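Local coordinates for TetR transcriptional regulator (Chloroflexus aurantiacus, PDB 3QBM), which probably binds DNA as a TetR-family transcriptional regulator, pairing an N-terminal helix-turn-helix domain with an all-helical C-terminal domain, at residues Ala86-Phe91 with Thr186-Tyr191. Numbering follows the deposited sequence.
Sequences AFLDVF and THLATY
Leu88 reaches from helix 80-92 to Leu188 and Ala189 of helix 179-196, where the nearest CA atoms, those of Leu88 and Ala189, are 7.7 Å apart. Leu88 CB heads toward the other helix but stops 5.5 Å short of Leu188 CB. Leu88 CG, placed anti to the carbonyl carbon by a chi1 of -45°, narrows the separation from Leu188 CB to 4.6 Å. The branches then divide the work. Leu88 CD1 arrives 3.6 Å from Leu188 CB and equally near the backbone N of Ala189, with Ala189 CB looser at 4.3 Å; Leu88 CD2 meets Leu188 CD1 at 3.9 Å. The two leucine side chains cross at about a right angle. The join is van der Waals packing, carbon on carbon except where CD1 lies against Ala189 N; no hydrogen bond links the segments. Within the all-helical C-terminal domain of the TetR fold, it is a point of packing between helices 80-92 and 179-196, well away from the magnesium sites. Ile161 of helix 154-175 and Tyr185, also on helix 179-196, touch Leu88 as well, consistent with its burial. The rings of His187 and Tyr191 meet Tyr191 and His187 of the second subunit, respectively, edge-to-face, and His187 NE2 is hydrogen-bonded to His187 NE2 of that subunit.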
loop_
_atom_site.group_PDB
_atom_site.type_symbol
_atom_site.label_atom_id
_atom_site.label_comp_id
_atom_site.label_asym_id
_atom_site.label_seq_id
_atom_site.Cartn_x
_atom_site.Cartn_y
_atom_site.Cartn_z
ATOM N N ALA A 86 -3.712 -12.752 16.332
ATOM C CA ALA A 86 -2.593 -11.987 16.897
ATOM C C ALA A 86 -1.750 -11.416 15.767
ATOM O O ALA A 86 -1.148 -10.352 15.910
ATOM C CB ALA A 86 -1.750 -12.858 17.830
ATOM N N PHE A 87 -1.701 -12.117 14.632
ATOM C CA PHE A 87 -1.045 -11.562 13.420
ATOM C C PHE A 87 -1.735 -10.256 12.967
ATOM O O PHE A 87 -1.061 -9.254 12.669
ATOM C CB PHE A 87 -1.049 -12.619 12.321
ATOM C CG PHE A 87 -0.300 -12.242 11.085
ATOM C CD1 PHE A 87 -0.934 -11.534 10.062
ATOM C CD2 PHE A 87 1.022 -12.611 10.924
ATOM C CE1 PHE A 87 -0.257 -11.192 8.884
ATOM C CE2 PHE A 87 1.712 -12.260 9.731
ATOM C CZ PHE A 87 1.067 -11.571 8.733
ATOM N N LEU A 88 -3.066 -10.249 12.963
ATOM C CA LEU A 88 -3.831 -9.034 12.713
ATOM C C LEU A 88 -3.502 -7.972 13.766
ATOM O O LEU A 88 -3.300 -6.790 13.420
ATOM C CB LEU A 88 -5.350 -9.281 12.715
ATOM C CG LEU A 88 -5.933 -10.473 11.969
ATOM C CD1 LEU A 88 -7.441 -10.591 12.161
ATOM C CD2 LEU A 88 -5.584 -10.389 10.480
ATOM N N ASP A 89 -3.407 -8.382 15.032
ATOM C CA ASP A 89 -3.181 -7.455 16.111
ATOM C C ASP A 89 -1.821 -6.751 15.984
ATOM O O ASP A 89 -1.697 -5.583 16.326
ATOM C CB ASP A 89 -3.287 -8.123 17.468
ATOM C CG ASP A 89 -3.266 -7.120 18.567
ATOM O OD1 ASP A 89 -4.159 -6.257 18.577
ATOM O OD2 ASP A 89 -2.322 -7.137 19.360
ATOM N N VAL A 90 -0.814 -7.458 15.473
ATOM C CA VAL A 90 0.481 -6.830 15.222
ATOM C C VAL A 90 0.268 -5.633 14.274
ATOM O O VAL A 90 0.734 -4.527 14.553
ATOM C CB VAL A 90 1.519 -7.847 14.633
ATOM C CG1 VAL A 90 2.799 -7.132 14.195
ATOM C CG2 VAL A 90 1.843 -8.937 15.669
ATOM N N PHE A 91 -0.409 -5.854 13.135
ATOM C CA PHE A 91 -0.683 -4.766 12.199
ATOM C C PHE A 91 -1.504 -3.635 12.835
ATOM O O PHE A 91 -1.201 -2.450 12.635
ATOM C CB PHE A 91 -1.402 -5.305 10.968
ATOM C CG PHE A 91 -0.484 -5.898 9.948
ATOM C CD1 PHE A 91 0.288 -5.070 9.161
ATOM C CD2 PHE A 91 -0.414 -7.255 9.744
ATOM C CE1 PHE A 91 1.101 -5.583 8.190
ATOM C CE2 PHE A 91 0.386 -7.760 8.742
ATOM C CZ PHE A 91 1.155 -6.938 7.996
ATOM N N THR A 186 -11.168 -5.758 13.147
ATOM C CA THR A 186 -12.468 -6.280 13.604
ATOM C C THR A 186 -13.129 -7.120 12.513
ATOM O O THR A 186 -13.629 -8.200 12.755
ATOM C CB THR A 186 -13.362 -5.113 14.080
ATOM O OG1 THR A 186 -12.752 -4.540 15.237
ATOM C CG2 THR A 186 -14.830 -5.522 14.366
ATOM N N HIS A 187 -13.106 -6.608 11.294
ATOM C CA HIS A 187 -13.688 -7.359 10.196
ATOM C C HIS A 187 -13.058 -8.741 10.051
ATOM O O HIS A 187 -13.762 -9.739 10.009
ATOM C CB HIS A 187 -13.470 -6.640 8.883
ATOM C CG HIS A 187 -13.936 -7.436 7.722
ATOM N ND1 HIS A 187 -15.274 -7.667 7.490
ATOM C CD2 HIS A 187 -13.259 -8.044 6.718
ATOM C CE1 HIS A 187 -15.391 -8.419 6.405
ATOM N NE2 HIS A 187 -14.188 -8.630 5.901
ATOM N N LEU A 188 -11.740 -8.800 9.985
ATOM C CA LEU A 188 -11.057 -10.080 9.816
ATOM C C LEU A 188 -11.140 -10.995 11.039
ATOM O O LEU A 188 -11.294 -12.200 10.898
ATOM C CB LEU A 188 -9.609 -9.890 9.350
ATOM C CG LEU A 188 -9.469 -9.409 7.885
ATOM C CD1 LEU A 188 -7.987 -9.135 7.626
ATOM C CD2 LEU A 188 -10.099 -10.360 6.836
ATOM N N ALA A 189 -11.021 -10.450 12.233
ATOM C CA ALA A 189 -11.145 -11.259 13.428
ATOM C C ALA A 189 -12.519 -11.904 13.483
ATOM O O ALA A 189 -12.652 -13.082 13.842
ATOM C CB ALA A 189 -10.883 -10.416 14.685
ATOM N N THR A 190 -13.540 -11.131 13.111
ATOM C CA THR A 190 -14.915 -11.589 13.149
ATOM C C THR A 190 -15.109 -12.644 12.056
ATOM O O THR A 190 -15.655 -13.731 12.311
ATOM C CB THR A 190 -15.898 -10.413 13.013
ATOM O OG1 THR A 190 -15.696 -9.505 14.101
ATOM C CG2 THR A 190 -17.325 -10.918 13.046
ATOM N N TYR A 191 -14.606 -12.363 10.855
ATOM C CA TYR A 191 -14.709 -13.313 9.739
ATOM C C TYR A 191 -14.028 -14.646 10.082
ATOM O O TYR A 191 -14.607 -15.720 9.904
ATOM C CB TYR A 191 -14.101 -12.707 8.477
ATOM C CG TYR A 191 -13.778 -13.709 7.410
ATOM C CD1 TYR A 191 -14.808 -14.363 6.700
ATOM C CD2 TYR A 191 -12.444 -13.992 7.043
ATOM C CE1 TYR A 191 -14.498 -15.287 5.688
ATOM C CE2 TYR A 191 -12.148 -14.903 6.043
ATOM C CZ TYR A 191 -13.182 -15.552 5.374
ATOM O OH TYR A 191 -12.894 -16.457 4.367
#